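Local coordinates for cellulosomal scaffoldin adaptor protein B (Acetivibrio cellulolyticus, PDB 3BWZ) that serves as a cellulosome scaffold, the piece here being a type II cohesin module, from a family of domains that bind dockerins to assemble the complex, at residues 97-100 with 101-104; 50-53 with 54-58; 81-84 with 85-88. One frame throughout, in Å; residues are numbered along the deposited sequence.

Interaction 1 (97-100 with 101-104); sequences SLDD and YRTA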
loop_
_atom_site.group_PDB
_atom_site.type_symbol
_atom_site.label_atom_id
_atom_site.label_comp_id
_atom_site.label_asym_id
_atom_site.label_seq_id
_atom_site.Cartn_x
_atom_site.Cartn_y
_atom_site.Cartn_z
ATOM N N SER A 97 -19.562 -6.083 -3.543
ATOM C CA SER A 97 -20.974 -6.042 -3.141
ATOM C C SER A 97 -21.305 -4.675 -2.584
ATOM O O SER A 97 -21.549 -4.492 -1.372
ATOM C CB SER A 97 -21.254 -7.136 -2.126
ATOM O OG SER A 97 -21.030 -8.408 -2.684
ATOM N N LEU A 98 -21.314 -3.690 -3.479
ATOM C CA LEU A 98 -21.405 -2.291 -3.060
ATOM C C LEU A 98 -22.778 -1.875 -2.570
ATOM O O LEU A 98 -22.876 -1.040 -1.683
ATOM C CB LEU A 98 -20.912 -1.370 -4.172
ATOM C CG LEU A 98 -19.423 -1.502 -4.511
ATOM C CD1 LEU A 98 -19.052 -0.584 -5.660
ATOM C CD2 LEU A 98 -18.542 -1.202 -3.291
ATOM N N ASP A 99 -23.836 -2.417 -3.151
ATOM C CA ASP A 99 -25.172 -2.109 -2.676
ATOM C C ASP A 99 -25.277 -2.433 -1.172
ATOM O O ASP A 99 -25.735 -1.623 -0.366
ATOM C CB ASP A 99 -26.209 -2.952 -3.459
ATOM C CG ASP A 99 -26.329 -2.601 -4.934
ATOM O OD1 ASP A 99 -25.821 -1.564 -5.374
ATOM O OD2 ASP A 99 -26.974 -3.395 -5.669
ATOM N N ASP A 100 -24.811 -3.614 -0.803
ATOM C CA ASP A 100 -24.859 -4.044 0.587
ATOM C C ASP A 100 -23.960 -3.194 1.470
ATOM O O ASP A 100 -24.325 -2.864 2.598
ATOM C CB ASP A 100 -24.528 -5.517 0.702
ATOM C CG ASP A 100 -25.619 -6.404 0.107
ATOM O OD1 ASP A 100 -26.796 -5.979 0.020
ATOM O OD2 ASP A 100 -25.257 -7.510 -0.302
ATOM N N TYR A 101 -22.789 -2.821 0.963
ATOM C CA TYR A 101 -21.888 -1.946 1.716
ATOM C C TYR A 101 -22.526 -0.592 1.973
ATOM O O TYR A 101 -22.491 -0.078 3.095
ATOM C CB TYR A 101 -20.565 -1.859 0.959
ATOM C CG TYR A 101 -19.483 -0.993 1.577
ATOM C CD1 TYR A 101 -19.155 -1.060 2.921
ATOM C CD2 TYR A 101 -18.771 -0.126 0.791
ATOM C CE1 TYR A 101 -18.137 -0.285 3.451
ATOM C CE2 TYR A 101 -17.743 0.647 1.295
ATOM C CZ TYR A 101 -17.423 0.574 2.629
ATOM O OH TYR A 101 -16.408 1.324 3.178
ATOM N N ARG A 102 -23.121 0.003 0.945
ATOM C CA ARG A 102 -23.830 1.270 1.151
ATOM C C ARG A 102 -24.939 1.143 2.192
ATOM O O ARG A 102 -25.118 2.012 3.048
ATOM C CB ARG A 102 -24.441 1.787 -0.152
ATOM C CG ARG A 102 -23.425 2.182 -1.165
ATOM C CD ARG A 102 -24.019 2.986 -2.300
ATOM N NE ARG A 102 -25.051 2.253 -3.031
ATOM C CZ ARG A 102 -24.837 1.418 -4.035
ATOM N NH1 ARG A 102 -23.617 1.182 -4.471
ATOM N NH2 ARG A 102 -25.863 0.832 -4.631
ATOM N N THR A 103 -25.681 0.046 2.138
ATOM C CA THR A 103 -26.834 -0.118 3.030
ATOM C C THR A 103 -26.407 -0.201 4.496
ATOM O O THR A 103 -27.105 0.273 5.384
ATOM C CB THR A 103 -27.670 -1.325 2.581
ATOM O OG1 THR A 103 -28.157 -1.073 1.256
ATOM C CG2 THR A 103 -28.832 -1.555 3.529
ATOM N N ALA A 104 -25.235 -0.769 4.749
ATOM C CA ALA A 104 -24.710 -0.849 6.108
ATOM C C ALA A 104 -24.399 0.515 6.723
ATOM O O ALA A 104 -24.387 0.652 7.954
ATOM C CB ALA A 104 -23.491 -1.751 6.133
HETATM O O HOH W 1 -23.379 -0.474 -6.901
#

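Interaction 2 (50-53 with 54-58); sequences PVTS and SGVAY. With NO3 (nitrate ion), chain B.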
loop_
_atom_site.group_PDB
_atom_site.type_symbol
_atom_site.label_atom_id
_atom_site.label_comp_id
_atom_site.label_asym_id
_atom_site.label_seq_id
_atom_site.Cartn_x
_atom_site.Cartn_y
_atom_site.Cartn_z
ATOM N N PRO A 50 10.131 -7.724 -0.559
ATOM C CA PRO A 50 8.820 -7.891 0.066
ATOM C C PRO A 50 8.614 -9.347 0.484
ATOM O O PRO A 50 8.895 -10.284 -0.290
ATOM C CB PRO A 50 7.848 -7.452 -1.040
ATOM C CG PRO A 50 8.572 -7.707 -2.298
ATOM C CD PRO A 50 10.017 -7.465 -2.007
ATOM N N VAL A 51 8.096 -9.526 1.691
ATOM C CA VAL A 51 7.849 -10.818 2.302
ATOM C C VAL A 51 6.472 -10.799 2.953
ATOM O O VAL A 51 5.988 -9.761 3.402
ATOM C CB VAL A 51 8.921 -11.176 3.351
ATOM C CG1 VAL A 51 10.285 -11.309 2.674
ATOM C CG2 VAL A 51 8.952 -10.172 4.509
ATOM N N THR A 52 5.841 -11.963 3.001
ATOM C CA THR A 52 4.552 -12.119 3.676
ATOM C C THR A 52 4.727 -12.042 5.190
ATOM O O THR A 52 5.835 -12.079 5.729
ATOM C CB THR A 52 3.905 -13.444 3.306
ATOM O OG1 THR A 52 4.646 -14.503 3.936
ATOM C CG2 THR A 52 3.810 -13.633 1.792
ATOM N N SER A 53 3.615 -11.959 5.897
ATOM C CA SER A 53 3.627 -11.956 7.356
ATOM C C SER A 53 4.179 -13.267 7.919
ATOM O O SER A 53 4.619 -13.308 9.059
ATOM C CB SER A 53 2.205 -11.644 7.896
ATOM O OG SER A 53 1.440 -12.782 7.639
ATOM N N SER A 54 4.164 -14.333 7.120
ATOM C CA SER A 54 4.775 -15.612 7.490
ATOM C C SER A 54 6.270 -15.680 7.133
ATOM O O SER A 54 6.920 -16.675 7.418
ATOM C CB SER A 54 4.027 -16.760 6.820
ATOM O OG SER A 54 2.672 -16.779 7.248
ATOM N N GLY A 55 6.812 -14.641 6.501
ATOM C CA GLY A 55 8.251 -14.553 6.188
ATOM C C GLY A 55 8.655 -14.927 4.760
ATOM O O GLY A 55 9.829 -14.770 4.359
ATOM N N VAL A 56 7.692 -15.393 3.975
ATOM C CA VAL A 56 7.990 -15.948 2.667
ATOM C C VAL A 56 8.044 -14.831 1.628
ATOM O O VAL A 56 7.194 -13.940 1.587
ATOM C CB VAL A 56 6.962 -17.032 2.300
ATOM C CG1 VAL A 56 7.246 -17.610 0.935
ATOM C CG2 VAL A 56 6.918 -18.114 3.372
ATOM N N ALA A 57 9.025 -14.885 0.733
ATOM C CA ALA A 57 9.159 -13.893 -0.318
ATOM C C ALA A 57 7.906 -13.811 -1.172
ATOM O O ALA A 57 7.347 -14.822 -1.578
ATOM C CB ALA A 57 10.338 -14.208 -1.200
ATOM N N TYR A 58 7.486 -12.600 -1.498
ATOM C CA TYR A 58 6.441 -12.428 -2.511
ATOM C C TYR A 58 6.906 -13.041 -3.806
ATOM O O TYR A 58 8.073 -12.903 -4.169
ATOM C CB TYR A 58 6.183 -10.954 -2.817
ATOM C CG TYR A 58 5.329 -10.176 -1.839
ATOM C CD1 TYR A 58 5.235 -10.514 -0.491
ATOM C CD2 TYR A 58 4.632 -9.051 -2.270
ATOM C CE1 TYR A 58 4.475 -9.764 0.387
ATOM C CE2 TYR A 58 3.874 -8.303 -1.399
ATOM C CZ TYR A 58 3.812 -8.642 -0.070
ATOM O OH TYR A 58 3.069 -7.848 0.795
HETATM N N NO3 B . -1.791 -11.635 6.185
HETATM O O1 NO3 B . -1.204 -11.043 7.304
HETATM O O2 NO3 B . -0.995 -12.460 5.399
HETATM O O3 NO3 B . -2.959 -11.057 5.656
HETATM O O HOH W 2 9.849 -10.979 -2.957
HETATM O O HOH W 3 3.717 -8.288 3.402
HETATM O O HOH W 4 1.449 -14.603 5.629
#

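Interaction 3 (81-84 with 85-88); sequences DNDL and EKGI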
loop_
_atom_site.group_PDB
_atom_site.type_symbol
_atom_site.label_atom_id
_atom_site.label_comp_id
_atom_site.label_asym_id
_atom_site.label_seq_id
_atom_site.Cartn_x
_atom_site.Cartn_y
_atom_site.Cartn_z
ATOM N N ASP A 81 0.051 -7.925 -9.347
ATOM C CA ASP A 81 1.087 -8.267 -10.317
ATOM C C ASP A 81 2.339 -7.493 -9.927
ATOM O O ASP A 81 2.328 -6.263 -9.866
ATOM C CB ASP A 81 0.675 -7.949 -11.750
ATOM C CG ASP A 81 1.698 -8.429 -12.747
ATOM O OD1 ASP A 81 1.995 -9.637 -12.754
ATOM O OD2 ASP A 81 2.249 -7.621 -13.492
ATOM N N ASN A 82 3.399 -8.239 -9.617
ATOM C CA ASN A 82 4.609 -7.665 -9.096
ATOM C C ASN A 82 5.772 -7.951 -10.030
ATOM O O ASN A 82 5.912 -9.064 -10.521
ATOM C CB ASN A 82 4.918 -8.281 -7.734
ATOM C CG ASN A 82 3.736 -8.236 -6.792
ATOM O OD1 ASN A 82 3.064 -7.207 -6.694
ATOM N ND2 ASN A 82 3.487 -9.350 -6.069
ATOM N N ASP A 83 6.608 -6.952 -10.249
ATOM C CA ASP A 83 7.867 -7.119 -10.969
ATOM C C ASP A 83 8.969 -7.037 -9.927
ATOM O O ASP A 83 9.331 -5.951 -9.471
ATOM C CB ASP A 83 8.025 -6.060 -12.046
ATOM C CG ASP A 83 9.260 -6.265 -12.883
ATOM O OD1 ASP A 83 10.253 -6.839 -12.389
ATOM O OD2 ASP A 83 9.264 -5.816 -14.041
ATOM N N LEU A 84 9.434 -8.196 -9.504
ATOM C CA LEU A 84 10.401 -8.292 -8.423
ATOM C C LEU A 84 11.806 -7.882 -8.848
ATOM O O LEU A 84 12.616 -7.548 -8.009
ATOM C CB LEU A 84 10.407 -9.699 -7.855
ATOM C CG LEU A 84 9.063 -10.199 -7.361
ATOM C CD1 LEU A 84 9.189 -11.666 -7.007
ATOM C CD2 LEU A 84 8.530 -9.379 -6.169
ATOM N N GLU A 85 12.079 -7.877 -10.150
ATOM C CA GLU A 85 13.376 -7.419 -10.653
ATOM C C GLU A 85 13.458 -5.911 -10.682
ATOM O O GLU A 85 14.522 -5.354 -10.440
ATOM C CB GLU A 85 13.622 -7.987 -12.040
ATOM C CG GLU A 85 13.887 -9.486 -12.005
ATOM C CD GLU A 85 15.180 -9.857 -11.301
ATOM O OE1 GLU A 85 16.153 -9.080 -11.383
ATOM O OE2 GLU A 85 15.229 -10.932 -10.664
ATOM N N LYS A 86 12.350 -5.245 -11.000
ATOM C CA LYS A 86 12.316 -3.786 -11.050
ATOM C C LYS A 86 11.880 -3.156 -9.719
ATOM O O LYS A 86 12.089 -1.990 -9.497
ATOM C CB LYS A 86 11.408 -3.294 -12.190
ATOM C CG LYS A 86 11.864 -3.746 -13.575
ATOM C CD LYS A 86 11.161 -2.982 -14.692
ATOM C CE LYS A 86 11.474 -3.549 -16.060
ATOM N NZ LYS A 86 11.003 -4.963 -16.183
ATOM N N GLY A 87 11.247 -3.938 -8.865
ATOM C CA GLY A 87 10.734 -3.439 -7.598
ATOM C C GLY A 87 9.416 -2.711 -7.730
ATOM O O GLY A 87 9.251 -1.627 -7.168
ATOM N N ILE A 88 8.442 -3.329 -8.413
ATOM C CA ILE A 88 7.128 -2.716 -8.604
ATOM C C ILE A 88 6.061 -3.682 -8.087
ATOM O O ILE A 88 6.034 -4.839 -8.498
ATOM C CB ILE A 88 6.832 -2.404 -10.096
ATOM C CG1 ILE A 88 7.878 -1.464 -10.692
ATOM C CG2 ILE A 88 5.406 -1.822 -10.250
ATOM C CD1 ILE A 88 7.861 -1.466 -12.209
#

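Interaction 1 (97-100 with 101-104)
Asp99 and Arg102, three residues apart on the same helix, form the ionic part of this local contact. Asp99 OD1 lies 2.5 Å from Arg102 NH2 in a salt bridge, an unusually short separation whose exact value is to be taken with caution, and the angle at the hydrogen is only 128°, which makes the hydrogen bond weak. The two side chains run side by side and point the same way, with carboxylate and guanidinium planes 71° apart, so the groups are far from coplanar, and only OD1 and NH2 meet directly. A water in the guanidinium plane, at its edge, supplies a second link, accepting from Arg102 NH1 at 3.0 Å and donating to Asp99 OD1. NH1 also bonds Trp148 O. Because the arginine chain bends at chi3, its guanidinium folds back over the preceding turn, and one face has Leu98 O and Asp99 CA above it, both offset toward the rim.

Backbone bonds of the i to i+4 pattern define the helix, from Tyr101 N to Ser97 O through Ala104 N to Asp100 O; Arg102 N to Leu98 O, at 2.8 Å, is one of them. Ser97 occupies the N-cap position without a side-chain capping bond. This short helix, inserted between strands 88-94 and 111-120, fits the extra helix known from type II cohesins. Asp99 O is gripped twice by Thr103, from N and from OG1, the latter at 3.0 Å; the two donors approach from opposite faces of the carbonyl plane.

Apolar contact is slight: Leu98 CD2 meets Tyr101 CD2 obliquely at 4.2 Å. With CG anti to the backbone N (chi1 -180°), the tyrosine ring swings off this turn into the domain, where it packs edge-to-face with Tyr95 and Trp148 and its OH bonds Phe34 O and Glu108 N.

Interaction 2 (50-53 with 54-58)
Tyr58 folds its side chain back across Pro50 and Val51, and it can be followed outward from CB, which lies 3.8 Å from Pro50 O and a little further from Pro50 CG. Next, CG and CD2 lie beneath Pro50 CB, which stands over the ring centre: the CB-to-centroid distance is 3.8 Å and the direction only 14° off the ring normal, a CH-pi contact. On the other side of the ring axis CD1 lies 3.7 Å from Val51 C, with Thr52 CG2 further off, and CE1 comes to 3.4 Å from Val51 O. Thr52 N lies at the ring edge, in its plane. At the tip, OH reaches a water at 2.7 Å that donates to Val51 O. The backbones support this: Tyr58 N bonds Pro50 O and Thr52 N bonds Val56 O, closing a tight hairpin-like loop over a type I turn, Thr52 to Gly55. Thr52 OG1, set between its backbone N and carbonyl carbon (chi1 71°), accepts Val56 N at 3.2 Å and, weakly, Ser54 N. Two chemistries thus divide the loop: a CH-pi contact of Pro50 CB with the Tyr58 ring packs its base, while hydroxyl and backbone groups satisfy one another around the turn.

Interaction 3 (81-84 with 85-88)
Asp83 and Lys86 meet most directly through their charged ends, with Lys86 NZ 2.9 Å from Asp83 OD2 in a salt bridge that uses the syn lone pair of that oxygen. The lysine chain stays extended as far as CE and then bends at chi4 (62°), which turns NZ back to the acid. Its CB and CG also pass close to the carboxylate, each 3.7 Å from Asp83 CG. The other oxygen serves the turn itself: OD1 accepts Lys86 N at 3.0 Å, from above the carboxylate plane, and Glu85 N through a weak bond. Both oxygens are thereby engaged, and these donors together with the ammonium group would probably stabilise the charged form of the acid.

What positions the carboxylate is the backbone of Asp83. Its N bonds Ile88 O at 2.8 Å and its O receives Ile88 N at 3.0 Å, a hydrogen-bonded antiparallel pair. Asp83 O also takes a weak bond from Gly87 N, so Gly87 and Ile88 both face one residue, and the geometry is that of a G1 beta bulge. Gly87 takes the first bulge position with a positive phi (80°), as is usual for glycine in a G1 bulge. With CG anti to the backbone N (chi1 -175°), the aspartate side chain lies beside its own carbonyl carbon and reaches forward over the turn.

Further out, Asn82 ND2 bonds Thr59 O and Thr62 O, fastening the strand to the loop after strand 48-51. The turn joins antiparallel strands 77-83 and 88-94; beside it, Lys42 NZ bonds Lys86 O, Tyr43 pairs by backbone with Gly87, and Ile88 packs on Asn40 and Lys42 of strand 34-42.

From the N terminus the chain meets interaction 2 first, then interaction 3, then interaction 1; they come in series, and none nests in or crosses another. Interaction 2 closes a loop leaving strand 48-51, interaction 3 closes the turn from strand 77-83 into 88-94, and interaction 1 is a single helix on the way to strand 111-120. Interactions 2 and 3 touch: Tyr58 O lies 3.3 Å from Leu84 CD1, and Pro50 also packs against Leu84, so the loop after strand 48-51 packs against the turn between strands 77-83 and 88-94. Interaction 1 stands apart, its centre about 32 Å from that of interaction 2 and about 34 Å from that of interaction 3.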